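Local coordinates for envelope glycoprotein (Thogoto virus, PDB 5XEA) that probably attaches the virus to its host-cell receptor and then drives fusion of the viral and host membranes, at residues B[24-29]-B[206-211]; B[31-36]-B[195-200]; B[124-129]-B[440-445]. One frame throughout, in Å; residues are numbered along the deposited sequence.

Overall arrangement
Interactions 1 and 2 are two stations on one pair of antiparallel strands, 24-35 and 197-209, which lie side by side in a six-stranded antiparallel sheet; their centres are about 24 Å apart, and interaction 2 is nested inside the loop that interaction 1 closes. Interaction 3 is remote, its centre about 73 Å from that of interaction 1 and about 58 Å from that of interaction 2. It joins two loops, one before strand 133-156 and one after helix 421-437. Along the chain the order is 24-29, 31-36, 124-129, 195-200, 206-211, 440-445, so interaction 3 crosses the other two. This elongated trimer subunit is tied together at widely separated levels, and interactions 1 and 3 both touch a second subunit.

Interaction 1: B[24-29]-B[206-211]; sequences SKKLYS and CFVDPD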
loop_
_atom_site.group_PDB
_atom_site.type_symbol
_atom_site.label_atom_id
_atom_site.label_comp_id
_atom_site.label_asym_id
_atom_site.label_seq_id
_atom_site.Cartn_x
_atom_site.Cartn_y
_atom_site.Cartn_z
ATOM N N SER B 24 -19.756 -11.426 18.948
ATOM C CA SER B 24 -19.534 -12.784 19.426
ATOM C C SER B 24 -18.725 -13.587 18.415
ATOM O O SER B 24 -18.732 -13.304 17.212
ATOM C CB SER B 24 -20.857 -13.509 19.704
ATOM O OG SER B 24 -21.635 -13.642 18.528
ATOM N N LYS B 25 -18.051 -14.619 18.925
ATOM C CA LYS B 25 -17.193 -15.480 18.124
ATOM C C LYS B 25 -17.973 -16.690 17.624
ATOM O O LYS B 25 -18.662 -17.358 18.404
ATOM C CB LYS B 25 -15.979 -15.932 18.938
ATOM C CG LYS B 25 -14.974 -16.750 18.142
ATOM C CD LYS B 25 -13.795 -17.198 18.997
ATOM C CE LYS B 25 -12.755 -17.969 18.177
ATOM N NZ LYS B 25 -13.296 -19.192 17.521
ATOM N N LYS B 26 -17.861 -16.969 16.324
ATOM C CA LYS B 26 -18.547 -18.080 15.681
ATOM C C LYS B 26 -17.549 -19.022 15.020
ATOM O O LYS B 26 -16.449 -18.619 14.623
ATOM C CB LYS B 26 -19.533 -17.598 14.606
ATOM C CG LYS B 26 -20.453 -16.468 15.013
ATOM C CD LYS B 26 -21.594 -16.961 15.874
ATOM C CE LYS B 26 -22.582 -15.836 16.160
ATOM N NZ LYS B 26 -23.604 -16.241 17.167
ATOM N N LEU B 27 -17.951 -20.285 14.902
ATOM C CA LEU B 27 -17.314 -21.249 14.017
ATOM C C LEU B 27 -18.352 -21.579 12.952
ATOM O O LEU B 27 -19.309 -22.314 13.212
ATOM C CB LEU B 27 -16.850 -22.491 14.762
ATOM C CG LEU B 27 -15.340 -22.704 14.662
ATOM C CD1 LEU B 27 -14.612 -21.556 15.340
ATOM C CD2 LEU B 27 -14.929 -24.040 15.259
ATOM N N TYR B 28 -18.179 -21.001 11.767
ATOM C CA TYR B 28 -19.105 -21.211 10.665
ATOM C C TYR B 28 -18.663 -22.394 9.816
ATOM O O TYR B 28 -17.478 -22.554 9.509
ATOM C CB TYR B 28 -19.205 -19.961 9.790
ATOM C CG TYR B 28 -20.073 -18.871 10.367
ATOM C CD1 TYR B 28 -20.997 -19.149 11.365
ATOM C CD2 TYR B 28 -19.975 -17.564 9.909
ATOM C CE1 TYR B 28 -21.801 -18.149 11.896
ATOM C CE2 TYR B 28 -20.773 -16.558 10.431
ATOM C CZ TYR B 28 -21.683 -16.856 11.423
ATOM O OH TYR B 28 -22.479 -15.858 11.942
ATOM N N SER B 29 -19.624 -23.233 9.451
ATOM C CA SER B 29 -19.364 -24.288 8.493
ATOM C C SER B 29 -19.484 -23.727 7.084
ATOM O O SER B 29 -20.391 -22.944 6.782
ATOM C CB SER B 29 -20.332 -25.452 8.690
ATOM O OG SER B 29 -19.887 -26.302 9.732
ATOM N N CYS B 206 -15.076 -16.691 12.798
ATOM C CA CYS B 206 -15.517 -15.348 12.461
ATOM C C CYS B 206 -15.952 -14.642 13.736
ATOM O O CYS B 206 -16.466 -15.274 14.665
ATOM C CB CYS B 206 -16.699 -15.355 11.480
ATOM S SG CYS B 206 -16.420 -16.225 9.932
ATOM N N PHE B 207 -15.747 -13.330 13.775
ATOM C CA PHE B 207 -16.356 -12.481 14.787
ATOM C C PHE B 207 -17.541 -11.777 14.147
ATOM O O PHE B 207 -17.392 -11.126 13.106
ATOM C CB PHE B 207 -15.344 -11.493 15.357
ATOM C CG PHE B 207 -14.328 -12.147 16.247
ATOM C CD1 PHE B 207 -14.675 -12.569 17.540
ATOM C CD2 PHE B 207 -13.050 -12.380 15.794
ATOM C CE1 PHE B 207 -13.749 -13.188 18.356
ATOM C CE2 PHE B 207 -12.117 -12.997 16.603
ATOM C CZ PHE B 207 -12.473 -13.409 17.902
ATOM N N VAL B 208 -18.724 -11.957 14.725
ATOM C CA VAL B 208 -19.949 -11.413 14.161
ATOM C C VAL B 208 -20.446 -10.314 15.078
ATOM O O VAL B 208 -20.639 -10.529 16.280
ATOM C CB VAL B 208 -21.020 -12.486 13.937
ATOM C CG1 VAL B 208 -22.310 -11.823 13.509
ATOM C CG2 VAL B 208 -20.558 -13.453 12.863
ATOM N N ASP B 209 -20.653 -9.139 14.502
ATOM C CA ASP B 209 -20.963 -7.921 15.247
ATOM C C ASP B 209 -22.340 -7.461 14.798
ATOM O O ASP B 209 -22.467 -6.823 13.740
ATOM C CB ASP B 209 -19.899 -6.854 14.984
ATOM C CG ASP B 209 -19.865 -5.763 16.055
ATOM O OD1 ASP B 209 -20.899 -5.575 16.731
ATOM O OD2 ASP B 209 -18.800 -5.093 16.210
ATOM N N PRO B 210 -23.402 -7.802 15.536
ATOM C CA PRO B 210 -24.748 -7.349 15.154
ATOM C C PRO B 210 -24.996 -5.869 15.397
ATOM O O PRO B 210 -25.987 -5.337 14.874
ATOM C CB PRO B 210 -25.670 -8.214 16.032
ATOM C CG PRO B 210 -24.834 -8.526 17.219
ATOM C CD PRO B 210 -23.427 -8.686 16.721
ATOM N N ASP B 211 -24.143 -5.192 16.174
ATOM C CA ASP B 211 -24.264 -3.751 16.385
ATOM C C ASP B 211 -23.155 -2.996 15.659
ATOM O O ASP B 211 -22.340 -2.319 16.292
ATOM C CB ASP B 211 -24.224 -3.408 17.880
ATOM C CG ASP B 211 -25.544 -3.654 18.574
ATOM O OD1 ASP B 211 -26.596 -3.480 17.916
ATOM O OD2 ASP B 211 -25.521 -4.003 19.775
#
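Ser24 pairs with Val208 through two backbone hydrogen bonds: Ser24 N gives to Val208 O at 3.0 Å, and Val208 N returns a nearly straight one to Ser24 O at 2.8 Å. Next comes Lys25, opposite Phe207 in a non-hydrogen-bonded pair. Its CG is anti to the backbone N (chi1 -176°), which carries the methylene chain past the phenyl ring; CB comes to 3.6 Å from Phe207 CE1, while the ammonium end leads off. That phenylalanine is also met edge-to-face by Trp404, and it touches Phe294 of a second subunit, so at Phe207 this face of the sheet meets a neighbouring chain.

Lys26 restores the hydrogen-bonded pattern with Cys206. Lys26 N reaches Cys206 O at 2.8 Å, and Cys206 N reaches back to Lys26 O. On the other face of the sheet, which carries Ser24, Lys26, Cys206 and Val208, the lysine CG rests 3.7 Å from Val208 CG2 as the two side chains cross at about a right angle. Lys26 CB lies over one face of the Tyr28 ring, near the rim. Tyr28 CB points toward 206-211, and its ring meets Cys206 and Val208. Cys206 SG, already tied to Cys224 in a disulfide, approaches this ring obliquely, 3.8 Å from Tyr28 CD2. At the far end of the ring Tyr28 OH is packed closely against the methyl Val208 CG2, 3.2 Å away.

The two backbones are twisted, their directions 131° apart. This is a regular antiparallel ladder between central strands of a six-stranded sheet, stitched to the neighbouring strand 221-226 by the disulfide, within a glycoprotein of the gp64 family of class III fusion proteins.

Interaction 2: B[31-36]-B[195-200]; sequences TRYTTS and FEIQRE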
loop_
_atom_site.group_PDB
_atom_site.type_symbol
_atom_site.label_atom_id
_atom_site.label_comp_id
_atom_site.label_asym_id
_atom_site.label_seq_id
_atom_site.Cartn_x
_atom_site.Cartn_y
_atom_site.Cartn_z
ATOM N N THR B 31 -18.306 -24.696 2.696
ATOM C CA THR B 31 -17.575 -25.385 1.647
ATOM C C THR B 31 -16.542 -24.414 1.090
ATOM O O THR B 31 -16.893 -23.322 0.632
ATOM C CB THR B 31 -18.515 -25.868 0.545
ATOM O OG1 THR B 31 -19.560 -26.669 1.115
ATOM C CG2 THR B 31 -17.750 -26.698 -0.465
ATOM N N ARG B 32 -15.277 -24.799 1.155
ATOM C CA ARG B 32 -14.184 -23.975 0.681
ATOM C C ARG B 32 -13.603 -24.586 -0.584
ATOM O O ARG B 32 -13.358 -25.795 -0.641
ATOM C CB ARG B 32 -13.100 -23.842 1.742
ATOM C CG ARG B 32 -12.024 -22.876 1.344
ATOM C CD ARG B 32 -10.988 -22.774 2.407
ATOM N NE ARG B 32 -10.132 -23.942 2.404
ATOM C CZ ARG B 32 -9.338 -24.262 3.413
ATOM N NH1 ARG B 32 -9.312 -23.500 4.498
ATOM N NH2 ARG B 32 -8.577 -25.345 3.343
ATOM N N TYR B 33 -13.374 -23.745 -1.586
ATOM C CA TYR B 33 -12.729 -24.140 -2.833
ATOM C C TYR B 33 -11.414 -23.384 -2.961
ATOM O O TYR B 33 -11.408 -22.149 -2.969
ATOM C CB TYR B 33 -13.623 -23.838 -4.030
ATOM C CG TYR B 33 -14.978 -24.490 -3.992
ATOM C CD1 TYR B 33 -15.195 -25.726 -4.597
ATOM C CD2 TYR B 33 -16.051 -23.866 -3.369
ATOM C CE1 TYR B 33 -16.448 -26.331 -4.570
ATOM C CE2 TYR B 33 -17.302 -24.455 -3.340
ATOM C CZ TYR B 33 -17.497 -25.689 -3.941
ATOM O OH TYR B 33 -18.743 -26.274 -3.911
ATOM N N THR B 34 -10.308 -24.119 -3.040
ATOM C CA THR B 34 -8.982 -23.551 -3.238
ATOM C C THR B 34 -8.293 -24.274 -4.393
ATOM O O THR B 34 -8.839 -25.212 -4.979
ATOM C CB THR B 34 -8.127 -23.641 -1.970
ATOM O OG1 THR B 34 -7.976 -25.018 -1.600
ATOM C CG2 THR B 34 -8.761 -22.854 -0.828
ATOM N N THR B 35 -7.073 -23.839 -4.707
ATOM C CA THR B 35 -6.325 -24.355 -5.842
ATOM C C THR B 35 -5.006 -24.966 -5.382
ATOM O O THR B 35 -4.443 -24.595 -4.346
ATOM C CB THR B 35 -6.042 -23.256 -6.902
ATOM O OG1 THR B 35 -5.456 -22.109 -6.279
ATOM C CG2 THR B 35 -7.320 -22.837 -7.611
ATOM N N SER B 36 -4.521 -25.910 -6.195
ATOM C CA SER B 36 -3.234 -26.550 -5.938
ATOM C C SER B 36 -2.088 -25.542 -5.950
ATOM O O SER B 36 -1.194 -25.600 -5.099
ATOM C CB SER B 36 -2.983 -27.645 -6.977
ATOM O OG SER B 36 -4.172 -27.973 -7.688
ATOM N N PHE B 195 -3.287 -26.582 -12.447
ATOM C CA PHE B 195 -3.768 -26.841 -11.097
ATOM C C PHE B 195 -5.229 -27.246 -11.193
ATOM O O PHE B 195 -5.875 -27.078 -12.230
ATOM C CB PHE B 195 -3.595 -25.623 -10.171
ATOM C CG PHE B 195 -4.279 -24.353 -10.665
ATOM C CD1 PHE B 195 -5.655 -24.183 -10.540
ATOM C CD2 PHE B 195 -3.527 -23.315 -11.218
ATOM C CE1 PHE B 195 -6.273 -23.020 -10.984
ATOM C CE2 PHE B 195 -4.136 -22.148 -11.663
ATOM C CZ PHE B 195 -5.509 -21.999 -11.549
ATOM N N GLU B 196 -5.750 -27.759 -10.087
ATOM C CA GLU B 196 -7.157 -28.110 -9.991
ATOM C C GLU B 196 -7.801 -27.373 -8.828
ATOM O O GLU B 196 -7.140 -27.031 -7.842
ATOM C CB GLU B 196 -7.342 -29.616 -9.828
ATOM C CG GLU B 196 -7.043 -30.395 -11.094
ATOM C CD GLU B 196 -6.385 -31.727 -10.807
ATOM O OE1 GLU B 196 -5.496 -31.770 -9.931
ATOM O OE2 GLU B 196 -6.761 -32.729 -11.453
ATOM N N ILE B 197 -9.092 -27.104 -8.971
ATOM C CA ILE B 197 -9.874 -26.527 -7.889
ATOM C C ILE B 197 -10.322 -27.669 -6.986
ATOM O O ILE B 197 -10.932 -28.636 -7.452
ATOM C CB ILE B 197 -11.069 -25.726 -8.427
ATOM C CG1 ILE B 197 -10.573 -24.449 -9.116
ATOM C CG2 ILE B 197 -12.034 -25.393 -7.309
ATOM C CD1 ILE B 197 -11.672 -23.639 -9.762
ATOM N N GLN B 198 -10.002 -27.563 -5.698
ATOM C CA GLN B 198 -10.264 -28.597 -4.708
ATOM C C GLN B 198 -11.352 -28.127 -3.756
ATOM O O GLN B 198 -11.340 -26.978 -3.306
ATOM C CB GLN B 198 -8.988 -28.923 -3.931
ATOM C CG GLN B 198 -7.771 -28.994 -4.827
ATOM C CD GLN B 198 -6.493 -29.277 -4.077
ATOM O OE1 GLN B 198 -6.022 -28.456 -3.291
ATOM N NE2 GLN B 198 -5.913 -30.445 -4.325
ATOM N N ARG B 199 -12.285 -29.027 -3.451
ATOM C CA ARG B 199 -13.415 -28.777 -2.565
ATOM C C ARG B 199 -13.132 -29.367 -1.187
ATOM O O ARG B 199 -12.418 -30.364 -1.059
ATOM C CB ARG B 199 -14.686 -29.385 -3.166
ATOM C CG ARG B 199 -15.951 -29.218 -2.357
ATOM C CD ARG B 199 -16.999 -30.227 -2.800
ATOM N NE ARG B 199 -18.164 -30.222 -1.924
ATOM C CZ ARG B 199 -19.377 -29.834 -2.300
ATOM N NH1 ARG B 199 -19.589 -29.426 -3.545
ATOM N NH2 ARG B 199 -20.382 -29.863 -1.433
ATOM N N GLU B 200 -13.693 -28.742 -0.149
ATOM C CA GLU B 200 -13.356 -29.123 1.217
ATOM C C GLU B 200 -14.359 -28.512 2.190
ATOM O O GLU B 200 -14.779 -27.362 2.018
ATOM C CB GLU B 200 -11.934 -28.668 1.561
ATOM C CG GLU B 200 -11.341 -29.290 2.802
ATOM C CD GLU B 200 -9.918 -28.817 3.045
ATOM O OE1 GLU B 200 -9.526 -27.795 2.443
ATOM O OE2 GLU B 200 -9.187 -29.461 3.828
HETATM O O HOH W 1 -5.608 -26.350 -1.937
#
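Thr34 and Gln198 sit opposite one another as a hydrogen-bonded pair: Gln198 N gives to Thr34 O at 2.7 Å in an almost straight bond, and Thr34 N to Gln198 O. Arg32 N likewise gives to Glu200 O. Beyond the strand ends Ser36 takes over with its side chain, accepting Glu196 N at OG (2.9 Å), while Ser36 N makes a longer bond to Glu196 O.

Charge joins in on the face bearing Arg32 and Glu200. These side chains run side by side in the same direction, and Arg32 NH2 forms a salt bridge to Glu200 OE1 at 2.8 Å; its hydrogen-bond geometry is weak, with guanidinium and carboxylate planes 77° apart. Arg32 NH1 has a second acidic partner in Asp226. A water on this face accepts a hydrogen bond from Thr34 OG1 and donates to Gln198 OE1 and Thr35 O.

Packing fills the other face. Arg199, whose chi1 of 180° swings CG away from its own N, lays its aliphatic part along the Tyr33 ring, CG 3.7 Å from Tyr33 CE1, while Thr31 CG2 lies over one face of its guanidinium. Thr35 CG2 comes obliquely to the Phe195 ring, 3.5 Å from CE1. Strands 133-156 and 159-165 cover this side, where Trp155 meets Tyr33 and Phe151 meets Phe195.

The two faces therefore differ in chemistry: one holds the salt bridge and the bridging water, while the other, apart from the charged end of Arg199, is mainly apolar and aromatic and joins this strand pair to the neighbouring sheet.

Interaction 3: B[124-129]-B[440-445]; sequences RRDANW and TKNGGK
Asp126 and Asn442 hold each other at two points. Asn442 OD1 accepts Asp126 N at 2.9 Å through an in-plane lone pair, and Asn442 ND2 donates, within the amide plane, to Asp126 OD1; the modelled length of that second bond is short enough to be doubtful. Thr440 OG1 lies near both Asp126 OD1 (3.2 Å) and Asn442 OD1 (2.9 Å).

The extended Arg125 chain reaches across and puts NH1 among main-chain oxygens: it bonds Gly443 O at 2.8 Å, standing above that carbonyl plane, and weakly Lys441 O at 2.7 Å. Its NH2 forms a salt bridge with Asp97. Between the backbones, Lys441 N makes a nearly straight bond to Arg124 O at 2.9 Å, and a water links Arg124 N to Lys441 NZ, which also bonds Tyr439 O.

Farther out, Thr440 N lies over one face of the Arg124 guanidinium, whose NH1 bonds Met437 O. At the other end Lys445 O sits over one face of the Trp129 indole, 3.9 Å from CG, though Lys445 is poorly ordered; Trp129 also packs on Ser62 of a second subunit.

With no regular strand pairing, the loop after helix 421-437 is held by one backbone bond together with side-chain groups that bond to backbone N-H and C=O groups and to each other, and Asp97 probably offsets part of the positive charge gathered here.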
loop_
_atom_site.group_PDB
_atom_site.type_symbol
_atom_site.label_atom_id
_atom_site.label_comp_id
_atom_site.label_asym_id
_atom_site.label_seq_id
_atom_site.Cartn_x
_atom_site.Cartn_y
_atom_site.Cartn_z
ATOM N N ARG B 124 14.342 -0.701 -39.195
ATOM C CA ARG B 124 13.423 0.055 -40.038
ATOM C C ARG B 124 14.210 0.657 -41.196
ATOM O O ARG B 124 15.042 1.536 -40.984
ATOM C CB ARG B 124 12.715 1.148 -39.254
ATOM C CG ARG B 124 11.924 2.069 -40.191
ATOM C CD ARG B 124 11.308 3.203 -39.422
ATOM N NE ARG B 124 10.572 4.091 -40.298
ATOM C CZ ARG B 124 9.920 5.165 -39.876
ATOM N NH1 ARG B 124 9.908 5.465 -38.581
ATOM N NH2 ARG B 124 9.280 5.934 -40.741
ATOM N N ARG B 125 13.952 0.189 -42.413
ATOM C CA ARG B 125 14.678 0.675 -43.588
ATOM C C ARG B 125 13.708 0.822 -44.754
ATOM O O ARG B 125 12.876 -0.064 -44.983
ATOM C CB ARG B 125 15.822 -0.287 -43.957
ATOM C CG ARG B 125 16.736 0.195 -45.078
ATOM C CD ARG B 125 18.010 -0.658 -45.160
ATOM N NE ARG B 125 18.847 -0.275 -46.298
ATOM C CZ ARG B 125 19.842 0.604 -46.237
ATOM N NH1 ARG B 125 20.136 1.199 -45.085
ATOM N NH2 ARG B 125 20.551 0.889 -47.323
ATOM N N ASP B 126 13.793 1.939 -45.478
ATOM C CA ASP B 126 12.968 2.119 -46.681
ATOM C C ASP B 126 13.780 2.737 -47.822
ATOM O O ASP B 126 13.342 3.667 -48.504
ATOM C CB ASP B 126 11.713 2.938 -46.385
ATOM C CG ASP B 126 12.012 4.315 -45.820
ATOM O OD1 ASP B 126 13.189 4.745 -45.827
ATOM O OD2 ASP B 126 11.041 4.972 -45.377
ATOM N N ALA B 127 14.964 2.186 -48.059
ATOM C CA ALA B 127 15.825 2.676 -49.130
ATOM C C ALA B 127 15.157 2.521 -50.496
ATOM O O ALA B 127 14.341 1.616 -50.720
ATOM C CB ALA B 127 17.161 1.938 -49.106
ATOM N N ASN B 128 15.519 3.422 -51.420
ATOM C CA ASN B 128 14.924 3.528 -52.751
ATOM C C ASN B 128 15.959 4.133 -53.693
ATOM O O ASN B 128 15.660 5.105 -54.382
ATOM C CB ASN B 128 13.670 4.416 -52.689
ATOM C CG ASN B 128 12.774 4.310 -53.928
ATOM O OD1 ASN B 128 12.836 3.344 -54.692
ATOM N ND2 ASN B 128 11.896 5.301 -54.094
ATOM N N TRP B 129 17.191 3.615 -53.689
ATOM C CA TRP B 129 18.289 4.321 -54.332
ATOM C C TRP B 129 18.561 3.844 -55.758
ATOM O O TRP B 129 19.475 4.372 -56.400
ATOM C CB TRP B 129 19.576 4.223 -53.500
ATOM C CG TRP B 129 19.885 2.857 -52.974
ATOM C CD1 TRP B 129 19.675 2.408 -51.695
ATOM C CD2 TRP B 129 20.495 1.774 -53.686
ATOM N NE1 TRP B 129 20.103 1.106 -51.578
ATOM C CE2 TRP B 129 20.610 0.694 -52.784
ATOM C CE3 TRP B 129 20.940 1.606 -55.007
ATOM C CZ2 TRP B 129 21.147 -0.535 -53.154
ATOM C CZ3 TRP B 129 21.480 0.383 -55.372
ATOM C CH2 TRP B 129 21.578 -0.670 -54.446
ATOM N N THR B 440 14.449 6.030 -39.613
ATOM C CA THR B 440 14.823 5.050 -40.612
ATOM C C THR B 440 16.347 4.960 -40.719
ATOM O O THR B 440 17.072 5.947 -40.553
ATOM C CB THR B 440 14.191 5.414 -41.957
ATOM O OG1 THR B 440 14.293 4.299 -42.847
ATOM C CG2 THR B 440 14.905 6.624 -42.586
ATOM N N LYS B 441 16.836 3.753 -40.964
ATOM C CA LYS B 441 18.273 3.513 -41.060
ATOM C C LYS B 441 18.603 3.293 -42.539
ATOM O O LYS B 441 18.780 2.163 -42.994
ATOM C CB LYS B 441 18.692 2.301 -40.178
ATOM C CG LYS B 441 17.995 2.221 -38.795
ATOM C CD LYS B 441 18.682 3.056 -37.726
ATOM C CE LYS B 441 18.054 2.820 -36.316
ATOM N NZ LYS B 441 16.611 3.224 -36.242
ATOM N N ASN B 442 18.674 4.391 -43.298
ATOM C CA ASN B 442 18.784 4.338 -44.758
ATOM C C ASN B 442 20.192 4.574 -45.295
ATOM O O ASN B 442 20.347 4.783 -46.503
ATOM C CB ASN B 442 17.835 5.350 -45.409
ATOM C CG ASN B 442 16.394 4.895 -45.382
ATOM O OD1 ASN B 442 16.096 3.732 -45.070
ATOM N ND2 ASN B 442 15.485 5.805 -45.716
ATOM N N GLY B 443 21.214 4.558 -44.445
ATOM C CA GLY B 443 22.581 4.524 -44.944
ATOM C C GLY B 443 23.015 3.076 -45.079
ATOM O O GLY B 443 22.558 2.247 -44.293
ATOM N N GLY B 444 23.865 2.739 -46.054
ATOM C CA GLY B 444 24.409 3.659 -47.041
ATOM C C GLY B 444 25.095 2.916 -48.185
ATOM O O GLY B 444 26.288 2.594 -48.114
ATOM N N LYS B 445 24.337 2.629 -49.248
ATOM C CA LYS B 445 24.822 1.787 -50.338
ATOM C C LYS B 445 24.418 2.365 -51.692
ATOM O O LYS B 445 23.580 3.264 -51.786
ATOM C CB LYS B 445 24.291 0.350 -50.221
ATOM C CG LYS B 445 24.187 -0.184 -48.800
ATOM C CD LYS B 445 23.856 -1.665 -48.782
ATOM C CE LYS B 445 22.687 -1.982 -49.692
ATOM N NZ LYS B 445 22.468 -3.447 -49.813
HETATM O O HOH W 2 15.523 0.373 -36.812
#